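Local coordinates for protein ATP-dependent DNA helicase (Mycobacterium smegmatis, PDB 5V9X) that unwinds RNA:DNA hybrids in an ATP-dependent manner, tracking 3'-to-5' along single-stranded DNA, at residues P167-R179 with R201-L215. Numbering follows the deposited sequence.
Sequences PESLFLMLTSAAR and RGAHLALSLERLDQL. With nucleotides of chain B.
Pro-167 and Leu-205, with CA atoms 5.5 Å apart, mark the close end of two helices running in roughly the same direction. The axes of 167-174 and 201-213 cross at 36° with a closest approach of 9.5 Å, and the CA separation grows to 8.2 Å between Arg-179 and Leu-215. At the close end Arg-201, its chain extended, grips Glu-168 side-on: NE bonds to the syn lone pair of OE2 (2.8 Å), while NH2 reaches OE1 almost in the guanidinium plane. NH2 also bonds to the backbone O of Pro-105. Phe-171 receives CE1 of His-204 over one ring face, 3.3 Å from Phe-171 CG; the ring planes are 52° apart. His-204 NE2 bonds to Gln-466, and His-467 meets both rings edge-to-face, so helix 461-471 packs against this pair of rings. Helix 167-174 directly follows strand 162-165, and helix 200-213 comes after strand 187-191 and the short helix 194-197, in the parallel-sheet DEAD/DEAH-box domain, the RecA-like core of this helicase family. Helix 167-174 and the start of the 3-10 segment 177-179 also face the DNA: Ser-169 OG bonds to OP1 of DC10 of chain B (2.6 Å), and Ala-177 N to OP1 of DA13 of chain B. Arg-211, bent at chi3 (54°), sends NH2 to Thr-175 OG1 at 3.1 Å. That hydroxyl in turn donates to Phe-171 O, a bond that orients it as acceptor for Arg-211. CD2 of Leu-170 touches CD2 of Leu-209, and Leu-170 also lies on Leu-101 of strand 100-103; farther along, CD2 of Leu-174 packs against CD1 of Leu-215 (3.8 Å).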
ATOM      1  N   PRO A 167       7.144   9.208   8.270  1.00 53.64           N
ATOM      2  CA  PRO A 167       8.249   9.475   7.336  1.00 50.27           C
ATOM      3  C   PRO A 167       8.189  10.869   6.742  1.00 46.91           C
ATOM      4  O   PRO A 167       9.222  11.541   6.635  1.00 51.86           O
ATOM      5  CB  PRO A 167       8.072   8.388   6.265  1.00 50.48           C
ATOM      6  CG  PRO A 167       7.314   7.302   6.945  1.00 51.77           C
ATOM      7  CD  PRO A 167       6.388   7.999   7.892  1.00 54.10           C
ATOM      8  N   GLU A 168       6.995  11.325   6.363  1.00 42.08           N
ATOM      9  CA  GLU A 168       6.845  12.666   5.808  1.00 39.50           C
ATOM     10  C   GLU A 168       7.270  13.729   6.814  1.00 44.20           C
ATOM     11  O   GLU A 168       7.988  14.674   6.470  1.00 48.75           O
ATOM     12  CB  GLU A 168       5.395  12.891   5.366  1.00 37.60           C
ATOM     13  CG  GLU A 168       4.973  12.128   4.113  1.00 37.90           C
ATOM     14  CD  GLU A 168       4.789  10.637   4.348  1.00 44.06           C
ATOM     15  OE1 GLU A 168       4.773  10.207   5.523  1.00 44.01           O
ATOM     16  OE2 GLU A 168       4.662   9.892   3.352  1.00 45.06           O
ATOM     17  N   SER A 169       6.837  13.590   8.068  1.00 46.33           N
ATOM     18  CA  SER A 169       7.164  14.602   9.067  1.00 44.51           C
ATOM     19  C   SER A 169       8.628  14.529   9.480  1.00 43.72           C
ATOM     20  O   SER A 169       9.244  15.562   9.768  1.00 50.77           O
ATOM     21  CB  SER A 169       6.253  14.461  10.283  1.00 43.06           C
ATOM     22  OG  SER A 169       4.997  15.069  10.042  1.00 43.63           O
ATOM     23  N   LEU A 170       9.203  13.325   9.523  1.00 41.95           N
ATOM     24  CA  LEU A 170      10.643  13.213   9.737  1.00 42.65           C
ATOM     25  C   LEU A 170      11.407  13.975   8.665  1.00 41.24           C
ATOM     26  O   LEU A 170      12.421  14.623   8.951  1.00 43.96           O
ATOM     27  CB  LEU A 170      11.072  11.746   9.751  1.00 45.16           C
ATOM     28  CG  LEU A 170      12.576  11.524   9.939  1.00 42.50           C
ATOM     29  CD1 LEU A 170      13.028  12.081  11.283  1.00 44.30           C
ATOM     30  CD2 LEU A 170      12.944  10.052   9.811  1.00 33.28           C
ATOM     31  N   PHE A 171      10.921  13.915   7.425  1.00 39.75           N
ATOM     32  CA  PHE A 171      11.514  14.691   6.342  1.00 43.03           C
ATOM     33  C   PHE A 171      11.452  16.185   6.639  1.00 42.88           C
ATOM     34  O   PHE A 171      12.416  16.917   6.385  1.00 41.19           O
ATOM     35  CB  PHE A 171      10.793  14.356   5.038  1.00 42.32           C
ATOM     36  CG  PHE A 171      11.338  15.059   3.828  1.00 48.11           C
ATOM     37  CD1 PHE A 171      12.512  14.630   3.230  1.00 47.72           C
ATOM     38  CD2 PHE A 171      10.649  16.120   3.261  1.00 46.23           C
ATOM     39  CE1 PHE A 171      12.999  15.261   2.104  1.00 41.34           C
ATOM     40  CE2 PHE A 171      11.134  16.754   2.136  1.00 43.40           C
ATOM     41  CZ  PHE A 171      12.308  16.323   1.557  1.00 45.36           C
ATOM     42  N   LEU A 172      10.328  16.650   7.193  1.00 45.98           N
ATOM     43  CA  LEU A 172      10.172  18.074   7.475  1.00 46.24           C
ATOM     44  C   LEU A 172      11.133  18.535   8.564  1.00 49.73           C
ATOM     45  O   LEU A 172      11.750  19.599   8.444  1.00 55.17           O
ATOM     46  CB  LEU A 172       8.726  18.373   7.874  1.00 40.98           C
ATOM     47  CG  LEU A 172       7.669  17.994   6.834  1.00 42.32           C
ATOM     48  CD1 LEU A 172       6.264  18.287   7.346  1.00 47.37           C
ATOM     49  CD2 LEU A 172       7.927  18.716   5.527  1.00 38.31           C
ATOM     50  N   MET A 173      11.274  17.747   9.631  1.00 42.99           N
ATOM     51  CA  MET A 173      12.175  18.134  10.711  1.00 42.76           C
ATOM     52  C   MET A 173      13.623  18.150  10.240  1.00 48.78           C
ATOM     53  O   MET A 173      14.407  19.013  10.650  1.00 55.77           O
ATOM     54  CB  MET A 173      12.004  17.191  11.897  1.00 43.38           C
ATOM     55  CG  MET A 173      10.595  17.160  12.455  1.00 43.79           C
ATOM     56  SD  MET A 173      10.483  16.152  13.936  1.00 49.63           S
ATOM     57  CE  MET A 173      11.593  17.049  15.024  1.00 42.58           C
ATOM     58  N   LEU A 174      13.998  17.201   9.380  1.00 51.79           N
ATOM     59  CA  LEU A 174      15.350  17.175   8.836  1.00 49.27           C
ATOM     60  C   LEU A 174      15.607  18.323   7.869  1.00 50.37           C
ATOM     61  O   LEU A 174      16.770  18.617   7.568  1.00 51.58           O
ATOM     62  CB  LEU A 174      15.605  15.839   8.140  1.00 46.14           C
ATOM     63  CG  LEU A 174      15.649  14.621   9.060  1.00 45.56           C
ATOM     64  CD1 LEU A 174      15.535  13.340   8.251  1.00 46.52           C
ATOM     65  CD2 LEU A 174      16.925  14.629   9.882  1.00 46.45           C
ATOM     66  N   THR A 175      14.556  18.973   7.377  1.00 50.41           N
ATOM     67  CA  THR A 175      14.669  20.088   6.445  1.00 48.79           C
ATOM     68  C   THR A 175      14.263  21.396   7.122  1.00 50.27           C
ATOM     69  O   THR A 175      13.626  22.265   6.524  1.00 58.98           O
ATOM     70  CB  THR A 175      13.831  19.821   5.195  1.00 44.07           C
ATOM     71  OG1 THR A 175      13.986  18.449   4.813  1.00 43.74           O
ATOM     72  CG2 THR A 175      14.284  20.698   4.031  1.00 45.45           C
ATOM     73  N   SER A 176      14.632  21.541   8.389  1.00 43.63           N
ATOM     74  CA  SER A 176      14.327  22.739   9.160  1.00 47.03           C
ATOM     75  C   SER A 176      15.236  22.753  10.380  1.00 49.64           C
ATOM     76  O   SER A 176      16.048  21.847  10.583  1.00 53.68           O
ATOM     77  CB  SER A 176      12.849  22.786   9.558  1.00 50.10           C
ATOM     78  OG  SER A 176      12.477  21.623  10.279  1.00 52.98           O
ATOM     79  N   ALA A 177      15.091  23.798  11.197  1.00 50.22           N
ATOM     80  CA  ALA A 177      15.873  23.910  12.421  1.00 47.07           C
ATOM     81  C   ALA A 177      15.504  22.853  13.455  1.00 53.72           C
ATOM     82  O   ALA A 177      16.217  22.717  14.455  1.00 59.36           O
ATOM     83  CB  ALA A 177      15.706  25.305  13.021  1.00 43.47           C
ATOM     84  N   ALA A 178      14.420  22.104  13.237  1.00 55.15           N
ATOM     85  CA  ALA A 178      14.027  21.060  14.175  1.00 54.41           C
ATOM     86  C   ALA A 178      15.013  19.900  14.202  1.00 54.99           C
ATOM     87  O   ALA A 178      15.030  19.142  15.178  1.00 55.65           O
ATOM     88  CB  ALA A 178      12.630  20.542  13.827  1.00 56.66           C
ATOM     89  N   ARG A 179      15.832  19.745  13.159  1.00 56.37           N
ATOM     90  CA  ARG A 179      16.784  18.642  13.107  1.00 61.15           C
ATOM     91  C   ARG A 179      17.822  18.712  14.220  1.00 67.37           C
ATOM     92  O   ARG A 179      18.441  17.689  14.538  1.00 70.38           O
ATOM     93  CB  ARG A 179      17.492  18.625  11.756  1.00 60.86           C
ATOM     94  CG  ARG A 179      18.385  19.829  11.533  1.00 61.03           C
ATOM     95  CD  ARG A 179      19.127  19.730  10.223  1.00 65.81           C
ATOM     96  NE  ARG A 179      19.868  20.952   9.932  1.00 71.72           N
ATOM     97  CZ  ARG A 179      20.568  21.150   8.821  1.00 72.96           C
ATOM     98  NH1 ARG A 179      20.623  20.202   7.895  1.00 70.72           N
ATOM     99  NH2 ARG A 179      21.210  22.295   8.635  1.00 71.44           N
ATOM    100  N   ARG A 201       7.668   5.911  -1.193  1.00 45.77           N
ATOM    101  CA  ARG A 201       7.552   6.458   0.152  1.00 42.59           C
ATOM    102  C   ARG A 201       8.650   5.912   1.062  1.00 46.17           C
ATOM    103  O   ARG A 201       9.197   6.646   1.891  1.00 47.53           O
ATOM    104  CB  ARG A 201       6.166   6.149   0.720  1.00 44.19           C
ATOM    105  CG  ARG A 201       5.825   6.914   1.989  1.00 48.19           C
ATOM    106  CD  ARG A 201       4.454   6.521   2.508  1.00 47.71           C
ATOM    107  NE  ARG A 201       4.125   7.209   3.753  1.00 49.50           N
ATOM    108  CZ  ARG A 201       3.223   6.776   4.629  1.00 43.72           C
ATOM    109  NH1 ARG A 201       2.563   5.647   4.401  1.00 34.39           N
ATOM    110  NH2 ARG A 201       2.987   7.465   5.739  1.00 40.50           N
ATOM    111  N   GLY A 202       8.986   4.628   0.913  1.00 42.94           N
ATOM    112  CA  GLY A 202      10.066   4.046   1.698  1.00 38.61           C
ATOM    113  C   GLY A 202      11.436   4.493   1.233  1.00 45.63           C
ATOM    114  O   GLY A 202      12.345   4.683   2.046  1.00 49.77           O
ATOM    115  N   ALA A 203      11.605   4.657  -0.082  1.00 46.98           N
ATOM    116  CA  ALA A 203      12.839   5.240  -0.596  1.00 42.32           C
ATOM    117  C   ALA A 203      13.019   6.654  -0.064  1.00 40.29           C
ATOM    118  O   ALA A 203      14.124   7.050   0.328  1.00 41.28           O
ATOM    119  CB  ALA A 203      12.831   5.235  -2.121  1.00 37.84           C
ATOM    120  N   HIS A 204      11.932   7.425  -0.043  1.00 35.46           N
ATOM    121  CA  HIS A 204      11.908   8.700   0.663  1.00 34.20           C
ATOM    122  C   HIS A 204      12.336   8.520   2.115  1.00 40.33           C
ATOM    123  O   HIS A 204      13.163   9.279   2.634  1.00 32.59           O
ATOM    124  CB  HIS A 204      10.496   9.285   0.567  1.00 31.89           C
ATOM    125  CG  HIS A 204      10.411  10.750   0.858  1.00 43.18           C
ATOM    126  ND1 HIS A 204      10.213  11.248   2.127  1.00 39.97           N
ATOM    127  CD2 HIS A 204      10.450  11.824   0.034  1.00 38.93           C
ATOM    128  CE1 HIS A 204      10.153  12.566   2.076  1.00 40.07           C
ATOM    129  NE2 HIS A 204      10.296  12.942   0.817  1.00 41.97           N
ATOM    130  N   LEU A 205      11.788   7.497   2.782  1.00 39.55           N
ATOM    131  CA  LEU A 205      12.170   7.214   4.163  1.00 37.05           C
ATOM    132  C   LEU A 205      13.611   6.722   4.254  1.00 37.55           C
ATOM    133  O   LEU A 205      14.326   7.056   5.208  1.00 35.74           O
ATOM    134  CB  LEU A 205      11.213   6.188   4.769  1.00 33.91           C
ATOM    135  CG  LEU A 205      11.560   5.597   6.141  1.00 37.38           C
ATOM    136  CD1 LEU A 205      11.812   6.691   7.173  1.00 32.64           C
ATOM    137  CD2 LEU A 205      10.448   4.661   6.612  1.00 37.38           C
ATOM    138  N   ALA A 206      14.056   5.932   3.273  1.00 39.24           N
ATOM    139  CA  ALA A 206      15.422   5.421   3.294  1.00 36.17           C
ATOM    140  C   ALA A 206      16.439   6.556   3.261  1.00 43.62           C
ATOM    141  O   ALA A 206      17.480   6.487   3.924  1.00 49.73           O
ATOM    142  CB  ALA A 206      15.645   4.468   2.121  1.00 35.42           C
ATOM    143  N   LEU A 207      16.152   7.615   2.500  1.00 41.48           N
ATOM    144  CA  LEU A 207      17.077   8.739   2.421  1.00 42.50           C
ATOM    145  C   LEU A 207      16.998   9.625   3.659  1.00 48.39           C
ATOM    146  O   LEU A 207      18.024  10.134   4.122  1.00 58.74           O
ATOM    147  CB  LEU A 207      16.807   9.556   1.157  1.00 38.49           C
ATOM    148  CG  LEU A 207      17.235   8.901  -0.155  1.00 39.08           C
ATOM    149  CD1 LEU A 207      16.934   9.811  -1.333  1.00 41.21           C
ATOM    150  CD2 LEU A 207      18.713   8.544  -0.117  1.00 40.94           C
ATOM    151  N   SER A 208      15.792   9.829   4.199  1.00 43.98           N
ATOM    152  CA  SER A 208      15.658  10.581   5.444  1.00 41.12           C
ATOM    153  C   SER A 208      16.522   9.977   6.543  1.00 45.62           C
ATOM    154  O   SER A 208      17.209  10.701   7.274  1.00 40.04           O
ATOM    155  CB  SER A 208      14.192  10.623   5.881  1.00 38.58           C
ATOM    156  OG  SER A 208      13.416  11.441   5.023  1.00 43.41           O
ATOM    157  N   LEU A 209      16.512   8.646   6.661  1.00 48.38           N
ATOM    158  CA  LEU A 209      17.294   7.986   7.699  1.00 49.54           C
ATOM    159  C   LEU A 209      18.794   8.148   7.473  1.00 54.65           C
ATOM    160  O   LEU A 209      19.555   8.253   8.443  1.00 54.16           O
ATOM    161  CB  LEU A 209      16.922   6.506   7.775  1.00 43.19           C
ATOM    162  CG  LEU A 209      15.484   6.202   8.208  1.00 44.07           C
ATOM    163  CD1 LEU A 209      15.229   4.699   8.234  1.00 39.59           C
ATOM    164  CD2 LEU A 209      15.177   6.829   9.565  1.00 38.58           C
ATOM    165  N   GLU A 210      19.243   8.170   6.214  1.00 53.43           N
ATOM    166  CA  GLU A 210      20.662   8.400   5.956  1.00 50.26           C
ATOM    167  C   GLU A 210      21.046   9.845   6.249  1.00 49.44           C
ATOM    168  O   GLU A 210      22.144  10.112   6.750  1.00 46.95           O
ATOM    169  CB  GLU A 210      21.009   8.033   4.513  1.00 47.85           C
ATOM    170  CG  GLU A 210      21.038   6.536   4.234  1.00 51.48           C
ATOM    171  CD  GLU A 210      22.066   5.793   5.077  1.00 62.05           C
ATOM    172  OE1 GLU A 210      21.813   4.617   5.421  1.00 63.71           O
ATOM    173  OE2 GLU A 210      23.124   6.380   5.393  1.00 65.41           O
ATOM    174  N   ARG A 211      20.153  10.791   5.943  1.00 49.75           N
ATOM    175  CA  ARG A 211      20.382  12.177   6.337  1.00 45.90           C
ATOM    176  C   ARG A 211      20.434  12.313   7.854  1.00 52.10           C
ATOM    177  O   ARG A 211      21.185  13.137   8.387  1.00 57.90           O
ATOM    178  CB  ARG A 211      19.297  13.077   5.749  1.00 43.28           C
ATOM    179  CG  ARG A 211      19.348  13.199   4.236  1.00 48.46           C
ATOM    180  CD  ARG A 211      18.124  13.919   3.698  1.00 51.76           C
ATOM    181  NE  ARG A 211      17.921  15.219   4.330  1.00 52.19           N
ATOM    182  CZ  ARG A 211      16.860  15.991   4.120  1.00 51.60           C
ATOM    183  NH1 ARG A 211      15.904  15.593   3.293  1.00 56.28           N
ATOM    184  NH2 ARG A 211      16.751  17.160   4.736  1.00 46.60           N
ATOM    185  N   LEU A 212      19.636  11.512   8.566  1.00 53.70           N
ATOM    186  CA  LEU A 212      19.728  11.475  10.022  1.00 52.32           C
ATOM    187  C   LEU A 212      21.106  11.001  10.470  1.00 55.42           C
ATOM    188  O   LEU A 212      21.777  11.670  11.265  1.00 63.05           O
ATOM    189  CB  LEU A 212      18.638  10.565  10.592  1.00 49.36           C
ATOM    190  CG  LEU A 212      18.672  10.319  12.105  1.00 43.98           C
ATOM    191  CD1 LEU A 212      18.307  11.581  12.873  1.00 50.48           C
ATOM    192  CD2 LEU A 212      17.755   9.171  12.487  1.00 38.21           C
ATOM    193  N   ASP A 213      21.550   9.851   9.949  1.00 51.63           N
ATOM    194  CA  ASP A 213      22.831   9.280  10.355  1.00 56.33           C
ATOM    195  C   ASP A 213      23.986  10.255  10.159  1.00 57.05           C
ATOM    196  O   ASP A 213      25.002  10.162  10.858  1.00 56.38           O
ATOM    197  CB  ASP A 213      23.096   7.987   9.580  1.00 67.14           C
ATOM    198  CG  ASP A 213      22.262   6.823  10.081  1.00 71.73           C
ATOM    199  OD1 ASP A 213      21.558   6.990  11.098  1.00 73.37           O
ATOM    200  OD2 ASP A 213      22.311   5.739   9.458  1.00 73.82           O
ATOM    201  N   GLN A 214      23.855  11.194   9.221  1.00 57.58           N
ATOM    202  CA  GLN A 214      24.883  12.210   9.036  1.00 61.34           C
ATOM    203  C   GLN A 214      24.811  13.328  10.068  1.00 58.85           C
ATOM    204  O   GLN A 214      25.744  14.135  10.146  1.00 60.46           O
ATOM    205  CB  GLN A 214      24.801  12.799   7.626  1.00 64.30           C
ATOM    206  CG  GLN A 214      25.204  11.821   6.533  1.00 71.68           C
ATOM    207  CD  GLN A 214      26.508  11.101   6.843  1.00 82.12           C
ATOM    208  OE1 GLN A 214      26.586   9.875   6.758  1.00 86.69           O
ATOM    209  NE2 GLN A 214      27.539  11.862   7.199  1.00 84.13           N
ATOM    210  N   LEU A 215      23.739  13.399  10.855  1.00 56.79           N
ATOM    211  CA  LEU A 215      23.627  14.363  11.942  1.00 57.36           C
ATOM    212  C   LEU A 215      24.112  13.809  13.274  1.00 55.46           C
ATOM    213  O   LEU A 215      24.119  14.542  14.269  1.00 55.28           O
ATOM    214  CB  LEU A 215      22.176  14.832  12.095  1.00 58.60           C
ATOM    215  CG  LEU A 215      21.566  15.656  10.962  1.00 59.62           C
ATOM    216  CD1 LEU A 215      20.155  16.094  11.330  1.00 55.11           C
ATOM    217  CD2 LEU A 215      22.441  16.857  10.641  1.00 58.78           C
TER
ATOM    218  P    DA B  13      12.575  26.691   9.949  1.00 73.97           P
ATOM    219  OP1  DA B  13      13.845  25.944   9.821  1.00 73.04           O
ATOM    220  OP2  DA B  13      11.855  26.696  11.241  1.00 73.07           O
ATOM    221  O5'  DA B  13      12.826  28.207   9.528  1.00 84.88           O
ATOM    222  C5'  DA B  13      12.804  28.567   8.155  1.00 85.78           C
ATOM    223  C4'  DA B  13      12.550  30.052   7.990  1.00 92.23           C
ATOM    224  O4'  DA B  13      11.129  30.322   8.120  1.00 92.32           O
ATOM    225  C3'  DA B  13      13.243  30.940   9.018  1.00 96.83           C
ATOM    226  O3'  DA B  13      13.660  32.146   8.404  1.00104.94           O
ATOM    227  C2'  DA B  13      12.145  31.184  10.049  1.00 96.74           C
ATOM    228  C1'  DA B  13      10.912  31.247   9.166  1.00 98.33           C
ATOM    229  N9   DA B  13       9.687  30.872   9.860  1.00100.78           N
ATOM    230  C8   DA B  13       9.584  30.168  11.027  1.00 99.75           C
ATOM    231  N7   DA B  13       8.348  29.972  11.419  1.00 98.90           N
ATOM    232  C5   DA B  13       7.588  30.589  10.439  1.00 99.66           C
ATOM    233  C6   DA B  13       6.198  30.737  10.268  1.00 98.57           C
ATOM    234  N6   DA B  13       5.295  30.248  11.125  1.00 94.31           N
ATOM    235  N1   DA B  13       5.771  31.410   9.179  1.00 99.58           N
ATOM    236  C2   DA B  13       6.678  31.897   8.324  1.00100.48           C
ATOM    237  N3   DA B  13       8.006  31.820   8.378  1.00 99.00           N
ATOM    238  C4   DA B  13       8.400  31.148   9.471  1.00100.17           C
ATOM    239  P    DC B  10       1.908  13.634   8.225  1.00 48.42           P
ATOM    240  OP1  DC B  10       3.270  13.649   8.805  1.00 54.96           O
ATOM    241  OP2  DC B  10       0.723  13.601   9.109  1.00 46.62           O
ATOM    242  O5'  DC B  10       1.737  14.906   7.279  1.00 43.99           O
ATOM    243  C5'  DC B  10       2.803  15.323   6.457  1.00 43.34           C
ATOM    244  C4'  DC B  10       2.376  16.502   5.609  1.00 44.44           C
ATOM    245  O4'  DC B  10       1.534  16.042   4.527  1.00 45.96           O
ATOM    246  C3'  DC B  10       1.565  17.566   6.358  1.00 44.07           C
ATOM    247  O3'  DC B  10       2.185  18.821   6.224  1.00 46.53           O
ATOM    248  C2'  DC B  10       0.196  17.547   5.670  1.00 47.45           C
ATOM    249  C1'  DC B  10       0.548  17.010   4.296  1.00 49.21           C
ATOM    250  N1   DC B  10      -0.598  16.373   3.595  1.00 50.60           N
ATOM    251  C2   DC B  10      -0.787  16.613   2.232  1.00 51.98           C
ATOM    252  O2   DC B  10       0.012  17.347   1.636  1.00 56.18           O
ATOM    253  N3   DC B  10      -1.838  16.031   1.601  1.00 49.54           N
ATOM    254  C4   DC B  10      -2.674  15.245   2.286  1.00 53.85           C
ATOM    255  N4   DC B  10      -3.697  14.693   1.625  1.00 66.46           N
ATOM    256  C5   DC B  10      -2.497  14.992   3.679  1.00 46.06           C
ATOM    257  C6   DC B  10      -1.457  15.570   4.287  1.00 46.48           C
ATOM    258  P    DG B   9      -2.488   8.541   7.313  1.00 44.08           P
ATOM    259  OP1  DG B   9      -2.275   8.065   8.698  1.00 47.74           O
ATOM    260  OP2  DG B   9      -3.798   9.104   6.912  1.00 46.18           O
ATOM    261  O5'  DG B   9      -1.365   9.615   6.965  1.00 46.92           O
ATOM    262  C5'  DG B   9       0.001   9.225   6.960  1.00 48.12           C
ATOM    263  C4'  DG B   9       0.875  10.334   6.409  1.00 49.36           C
ATOM    264  O4'  DG B   9       0.662  10.449   4.979  1.00 49.87           O
ATOM    265  C3'  DG B   9       0.609  11.714   6.998  1.00 44.76           C
ATOM    266  O3'  DG B   9       1.836  12.390   7.212  1.00 44.76           O
ATOM    267  C2'  DG B   9      -0.239  12.402   5.929  1.00 44.15           C
ATOM    268  C1'  DG B   9       0.280  11.766   4.647  1.00 44.58           C
ATOM    269  N9   DG B   9      -0.725  11.688   3.592  1.00 42.31           N
ATOM    270  C8   DG B   9      -1.932  11.034   3.650  1.00 41.78           C
ATOM    271  N7   DG B   9      -2.627  11.130   2.553  1.00 44.39           N
ATOM    272  C5   DG B   9      -1.832  11.892   1.710  1.00 42.93           C
ATOM    273  C6   DG B   9      -2.066  12.320   0.384  1.00 47.94           C
ATOM    274  O6   DG B   9      -3.055  12.104  -0.329  1.00 51.59           O
ATOM    275  N1   DG B   9      -1.005  13.075  -0.109  1.00 57.60           N
ATOM    276  C2   DG B   9       0.139  13.375   0.593  1.00 55.67           C
ATOM    277  N2   DG B   9       1.055  14.117  -0.052  1.00 57.16           N
ATOM    278  N3   DG B   9       0.371  12.978   1.840  1.00 46.02           N
ATOM    279  C4   DG B   9      -0.656  12.243   2.332  1.00 43.48           C
TER